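Local coordinates for protein alpha-rhamnosidase (Dictyoglomus thermophilum, PDB 6I60) that probably hydrolyses terminal, non-reducing alpha-L-rhamnose residues from alpha-L-rhamnosides, at residues 439-444 / 451-456; 374-379 / 391-396. All blocks are in the same frame, centred on the assembly; numbering follows the deposited sequence.

Contact 1. Residues 439-444 / 451-456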
loop_
_atom_site.group_PDB
_atom_site.type_symbol
_atom_site.label_atom_id
_atom_site.label_comp_id
_atom_site.label_asym_id
_atom_site.label_seq_id
_atom_site.Cartn_x
_atom_site.Cartn_y
_atom_site.Cartn_z
ATOM N N VAL A 439 21.621 -6.537 13.326
ATOM C CA VAL A 439 21.637 -7.983 13.148
ATOM C C VAL A 439 22.740 -8.558 14.024
ATOM O O VAL A 439 23.872 -8.065 14.006
ATOM C CB VAL A 439 21.856 -8.372 11.671
ATOM C CG1 VAL A 439 22.504 -9.743 11.561
ATOM C CG2 VAL A 439 20.539 -8.340 10.913
ATOM N N GLU A 440 22.411 -9.591 14.795
ATOM C CA GLU A 440 23.377 -10.302 15.619
ATOM C C GLU A 440 23.573 -11.706 15.065
ATOM O O GLU A 440 22.596 -12.409 14.792
ATOM C CB GLU A 440 22.916 -10.367 17.077
ATOM C CG GLU A 440 23.679 -11.377 17.915
ATOM C CD GLU A 440 22.988 -11.689 19.224
ATOM O OE1 GLU A 440 22.852 -10.768 20.057
ATOM O OE2 GLU A 440 22.582 -12.854 19.421
ATOM N N ILE A 441 24.829 -12.109 14.898
ATOM C CA ILE A 441 25.174 -13.427 14.374
ATOM C C ILE A 441 26.090 -14.117 15.373
ATOM O O ILE A 441 27.157 -13.590 15.713
ATOM C CB ILE A 441 25.841 -13.341 12.993
ATOM C CG1 ILE A 441 24.938 -12.593 12.013
ATOM C CG2 ILE A 441 26.170 -14.735 12.469
ATOM C CD1 ILE A 441 25.680 -11.616 11.146
ATOM N N LEU A 442 25.676 -15.291 15.838
ATOM C CA LEU A 442 26.468 -16.105 16.748
ATOM C C LEU A 442 26.793 -17.424 16.067
ATOM O O LEU A 442 25.913 -18.051 15.469
ATOM C CB LEU A 442 25.725 -16.350 18.064
ATOM C CG LEU A 442 26.455 -17.237 19.077
ATOM C CD1 LEU A 442 27.129 -16.389 20.147
ATOM C CD2 LEU A 442 25.507 -18.252 19.704
ATOM N N GLY A 443 28.052 -17.836 16.152
ATOM C CA GLY A 443 28.486 -19.089 15.574
ATOM C C GLY A 443 29.122 -18.996 14.206
ATOM O O GLY A 443 29.260 -20.030 13.541
ATOM N N TYR A 444 29.509 -17.806 13.765
ATOM C CA TYR A 444 30.141 -17.672 12.463
ATOM C C TYR A 444 31.520 -18.328 12.479
ATOM O O TYR A 444 32.255 -18.210 13.465
ATOM C CB TYR A 444 30.267 -16.199 12.079
ATOM C CG TYR A 444 30.681 -15.977 10.645
ATOM C CD1 TYR A 444 32.014 -15.782 10.311
ATOM C CD2 TYR A 444 29.741 -15.970 9.624
ATOM C CE1 TYR A 444 32.399 -15.581 9.004
ATOM C CE2 TYR A 444 30.115 -15.770 8.312
ATOM C CZ TYR A 444 31.447 -15.575 8.008
ATOM O OH TYR A 444 31.831 -15.375 6.703
ATOM N N GLU A 451 31.082 -7.626 3.972
ATOM C CA GLU A 451 30.682 -8.240 2.712
ATOM C C GLU A 451 29.926 -9.546 2.915
ATOM O O GLU A 451 29.076 -9.898 2.087
ATOM C CB GLU A 451 31.910 -8.491 1.832
ATOM C CG GLU A 451 31.595 -9.021 0.437
ATOM C CD GLU A 451 31.818 -10.524 0.303
ATOM O OE1 GLU A 451 32.042 -11.196 1.334
ATOM O OE2 GLU A 451 31.766 -11.034 -0.838
ATOM N N ASP A 452 30.207 -10.267 4.002
ATOM C CA ASP A 452 29.550 -11.538 4.283
ATOM C C ASP A 452 28.100 -11.378 4.718
ATOM O O ASP A 452 27.417 -12.392 4.901
ATOM C CB ASP A 452 30.328 -12.301 5.357
ATOM C CG ASP A 452 31.777 -12.523 4.976
ATOM O OD1 ASP A 452 32.068 -12.619 3.764
ATOM O OD2 ASP A 452 32.627 -12.601 5.888
ATOM N N ILE A 453 27.618 -10.151 4.891
ATOM C CA ILE A 453 26.237 -9.880 5.270
ATOM C C ILE A 453 25.620 -8.996 4.195
ATOM O O ILE A 453 26.210 -7.983 3.805
ATOM C CB ILE A 453 26.149 -9.208 6.654
ATOM C CG1 ILE A 453 26.408 -10.230 7.760
ATOM C CG2 ILE A 453 24.794 -8.555 6.854
ATOM C CD1 ILE A 453 25.700 -11.543 7.542
ATOM N N GLU A 454 24.442 -9.386 3.710
ATOM C CA GLU A 454 23.733 -8.643 2.672
ATOM C C GLU A 454 22.273 -8.520 3.082
ATOM O O GLU A 454 21.552 -9.522 3.129
ATOM C CB GLU A 454 23.862 -9.333 1.313
ATOM C CG GLU A 454 24.910 -8.720 0.402
ATOM C CD GLU A 454 25.124 -9.529 -0.861
ATOM O OE1 GLU A 454 24.124 -9.856 -1.536
ATOM O OE2 GLU A 454 26.292 -9.844 -1.179
ATOM N N GLY A 455 21.838 -7.297 3.373
ATOM C CA GLY A 455 20.451 -7.074 3.746
ATOM C C GLY A 455 19.545 -7.065 2.526
ATOM O O GLY A 455 19.864 -6.479 1.490
ATOM N N LYS A 456 18.401 -7.727 2.658
ATOM C CA LYS A 456 17.406 -7.812 1.594
ATOM C C LYS A 456 16.158 -7.056 2.036
ATOM O O LYS A 456 15.492 -7.454 2.997
ATOM C CB LYS A 456 17.086 -9.269 1.263
ATOM C CG LYS A 456 18.268 -10.055 0.705
ATOM C CD LYS A 456 18.785 -9.442 -0.592
ATOM C CE LYS A 456 19.868 -10.305 -1.223
ATOM N NZ LYS A 456 19.296 -11.291 -2.182
#

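Contact 2. Residues 374-379 / 391-396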
loop_
_atom_site.group_PDB
_atom_site.type_symbol
_atom_site.label_atom_id
_atom_site.label_comp_id
_atom_site.label_asym_id
_atom_site.label_seq_id
_atom_site.Cartn_x
_atom_site.Cartn_y
_atom_site.Cartn_z
ATOM N N GLY A 374 12.489 -7.247 5.911
ATOM C CA GLY A 374 12.987 -8.320 5.080
ATOM C C GLY A 374 13.869 -9.288 5.839
ATOM O O GLY A 374 13.566 -9.657 6.978
ATOM N N TRP A 375 14.964 -9.705 5.215
ATOM C CA TRP A 375 15.893 -10.641 5.827
ATOM C C TRP A 375 17.300 -10.280 5.370
ATOM O O TRP A 375 17.519 -9.254 4.719
ATOM C CB TRP A 375 15.518 -12.085 5.471
ATOM C CG TRP A 375 15.377 -12.328 3.997
ATOM C CD1 TRP A 375 16.386 -12.452 3.086
ATOM C CD2 TRP A 375 14.156 -12.481 3.265
ATOM N NE1 TRP A 375 15.868 -12.670 1.832
ATOM C CE2 TRP A 375 14.501 -12.693 1.915
ATOM C CE3 TRP A 375 12.803 -12.459 3.620
ATOM C CZ2 TRP A 375 13.545 -12.882 0.921
ATOM C CZ3 TRP A 375 11.855 -12.647 2.630
ATOM C CH2 TRP A 375 12.230 -12.856 1.297
ATOM N N ILE A 376 18.264 -11.132 5.713
ATOM C CA ILE A 376 19.648 -10.934 5.314
ATOM C C ILE A 376 20.139 -12.189 4.606
ATOM O O ILE A 376 19.554 -13.269 4.721
ATOM C CB ILE A 376 20.565 -10.594 6.509
ATOM C CG1 ILE A 376 20.711 -11.800 7.435
ATOM C CG2 ILE A 376 20.034 -9.392 7.277
ATOM C CD1 ILE A 376 22.095 -11.941 8.011
ATOM N N LYS A 377 21.220 -12.027 3.852
ATOM C CA LYS A 377 21.916 -13.135 3.214
ATOM C C LYS A 377 23.319 -13.218 3.792
ATOM O O LYS A 377 24.038 -12.214 3.828
ATOM C CB LYS A 377 21.975 -12.957 1.695
ATOM C CG LYS A 377 22.884 -13.955 0.998
ATOM C CD LYS A 377 22.741 -13.876 -0.509
ATOM C CE LYS A 377 24.097 -13.764 -1.181
ATOM N NZ LYS A 377 24.487 -12.348 -1.404
ATOM N N ILE A 378 23.700 -14.405 4.253
ATOM C CA ILE A 378 24.998 -14.615 4.880
ATOM C C ILE A 378 25.867 -15.451 3.950
ATOM O O ILE A 378 25.378 -16.313 3.211
ATOM C CB ILE A 378 24.861 -15.278 6.270
ATOM C CG1 ILE A 378 26.162 -15.146 7.064
ATOM C CG2 ILE A 378 24.442 -16.741 6.147
ATOM C CD1 ILE A 378 26.085 -15.730 8.458
ATOM N N LYS A 379 27.165 -15.165 3.970
ATOM C CA LYS A 379 28.167 -15.945 3.254
ATOM C C LYS A 379 29.065 -16.611 4.286
ATOM O O LYS A 379 29.625 -15.932 5.153
ATOM C CB LYS A 379 28.984 -15.064 2.307
ATOM C CG LYS A 379 28.156 -14.285 1.297
ATOM C CD LYS A 379 29.045 -13.424 0.406
ATOM C CE LYS A 379 28.227 -12.642 -0.611
ATOM N NZ LYS A 379 28.565 -11.191 -0.602
ATOM N N ILE A 391 21.030 -16.173 13.551
ATOM C CA ILE A 391 20.910 -14.791 13.099
ATOM C C ILE A 391 19.719 -14.165 13.812
ATOM O O ILE A 391 18.571 -14.564 13.578
ATOM C CB ILE A 391 20.746 -14.696 11.577
ATOM C CG1 ILE A 391 21.811 -15.532 10.868
ATOM C CG2 ILE A 391 20.803 -13.246 11.127
ATOM C CD1 ILE A 391 21.488 -15.823 9.420
ATOM N N ARG A 392 19.983 -13.181 14.665
ATOM C CA ARG A 392 18.945 -12.450 15.374
ATOM C C ARG A 392 18.806 -11.044 14.802
ATOM O O ARG A 392 19.768 -10.464 14.289
ATOM C CB ARG A 392 19.250 -12.372 16.872
ATOM C CG ARG A 392 19.471 -13.724 17.529
ATOM C CD ARG A 392 19.605 -13.585 19.037
ATOM N NE ARG A 392 18.304 -13.515 19.693
ATOM C CZ ARG A 392 18.134 -13.311 20.995
ATOM N NH1 ARG A 392 19.188 -13.154 21.787
ATOM N NH2 ARG A 392 16.909 -13.262 21.505
ATOM N N HIS A 393 17.595 -10.497 14.899
ATOM C CA HIS A 393 17.279 -9.183 14.355
ATOM C C HIS A 393 16.598 -8.338 15.422
ATOM O O HIS A 393 15.822 -8.854 16.233
ATOM C CB HIS A 393 16.374 -9.291 13.119
ATOM C CG HIS A 393 16.782 -10.365 12.159
ATOM N ND1 HIS A 393 16.653 -11.709 12.442
ATOM C CD2 HIS A 393 17.307 -10.293 10.913
ATOM C CE1 HIS A 393 17.087 -12.417 11.416
ATOM N NE2 HIS A 393 17.488 -11.583 10.474
ATOM N N ALA A 394 16.883 -7.038 15.417
ATOM C CA ALA A 394 16.305 -6.141 16.405
ATOM C C ALA A 394 16.230 -4.730 15.840
ATOM O O ALA A 394 16.929 -4.377 14.885
ATOM C CB ALA A 394 17.107 -6.150 17.711
ATOM N N GLU A 395 15.365 -3.923 16.455
ATOM C CA GLU A 395 15.160 -2.532 16.069
ATOM C C GLU A 395 16.088 -1.577 16.811
ATOM O O GLU A 395 16.534 -0.577 16.236
ATOM C CB GLU A 395 13.706 -2.124 16.322
ATOM C CG GLU A 395 12.740 -2.489 15.209
ATOM C CD GLU A 395 11.394 -1.797 15.361
ATOM O OE1 GLU A 395 10.941 -1.621 16.512
ATOM O OE2 GLU A 395 10.790 -1.424 14.331
ATOM N N LEU A 396 16.385 -1.859 18.076
ATOM C CA LEU A 396 17.134 -0.957 18.940
ATOM C C LEU A 396 18.370 -1.658 19.497
ATOM O O LEU A 396 18.593 -2.851 19.283
ATOM C CB LEU A 396 16.245 -0.439 20.073
ATOM C CG LEU A 396 14.902 0.127 19.610
ATOM C CD1 LEU A 396 13.983 0.397 20.791
ATOM C CD2 LEU A 396 15.119 1.388 18.783
#

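Contact 1. Residues 439-444 / 451-456
Ile441 and Ile453 carry the apolar half of this contact, reaching toward each other tip to tip from strands in two different sheets. The CD1 methyl of Ile441 lies 3.6 Å from CD1 of Ile453 and 3.7 Å from CG1 of Ile453, so a single methyl meets the whole outer arm of its partner. At Ile453, CG1 stands anti to the carbonyl carbon (chi1 -75°), which sends that arm out to meet it. Tyr366, from strand 363-368, touches both isoleucines, and Ile378 of strand 375-380 also packs on Ile453.

The polar half sits where the strand 438-442 has ended. Tyr444 and Asp452 cross at about a right angle, with ring and carboxylate planes only 17° apart, and Tyr444 OH comes to 3.0 Å from Asp452 OD2. Despite that closeness the two atoms are not hydrogen-bonded to each other: the hydroxyl bonds to the carbonyl O of Lys379, while OD2 takes the backbone N-H of Thr449. The other carboxylate oxygen, OD1, forms a salt bridge with Arg381. With an alanine at Asp452, the guanidinium of Arg381 would probably lose its salt-bridge mate, the Thr449 amide would be left without its acceptor, and the hydroxyl end of Tyr444 would be less closely packed.

Between the two layers the backbones stay well apart, the nearest CA atoms being those of Tyr444 and Asp452 at 10.2 Å, as expected of sheets packed face to face in a concanavalin-like sandwich. The chemistry implies a division of labour: hydrocarbon fills the interior, while at its margin Arg381 probably offsets the charge of the buried Asp452 and the nearby Glu451 carboxylate, beside a tyrosine hydroxyl whose hydrogen bond goes to the Lys379 carbonyl.

Contact 2. Residues 374-379 / 391-396
Ile376 and Ile391 approach tip to tip from facing sheets and carry most of this contact, which is apolar packing. The CD1 methyl of Ile376 comes to 3.6 Å from the branch methyl CG2 of Ile391, with CG1 of Ile376 a little behind at 4.0 Å from that same CG2. Contact with the longer arm is looser, CD1 of Ile376 being 4.2 Å from CD1 of Ile391. A chi1 of 68° sets CG1 of Ile376 between its own backbone N and carbonyl carbon, and from there the arm extends to the Ile391 methyl.

The second kind of contact is aliphatic against aromatic, and it is slight: Ile376 CG1 sits obliquely to the His393 ring, 4.4 Å from NE2. That ring is fixed by other partners. Its ND1 hydrogen-bonds to the carbonyl O of Ala413, His434 stacks on it, and Phe436 meets it edge-to-face.

In the fold, strand 375-380 runs between strands 453-458 and 425-427 in an antiparallel four-stranded sheet, while strand 388-394 lies between 414-418 and 438-442 in the layer across from it. Val439 of strand 438-442 touches Ile376, Ile391 and His393 alike. Just past strand 388-394, Glu395 OE1 accepts a hydrogen bond from the backbone N of His818, and Leu396 packs on the same residue.

Overall arrangement
Contact 2 is completed along the chain before contact 1 begins, yet their centres lie only 6 Å apart, within the concanavalin-like domain. Each joins the same two layers of a beta sandwich: strands 375-380 and 453-458 are antiparallel neighbours in one layer, 388-394 and 438-442 in the other. Between the layers the cores merge, with Ile453 CD1 lying 3.7 Å from Ile376 CD1. Polar links also tie the two contacts, as Glu454 forms salt bridges with Lys377 and Lys379. Two facing contacts made in series thus build one continuous interior of the sandwich.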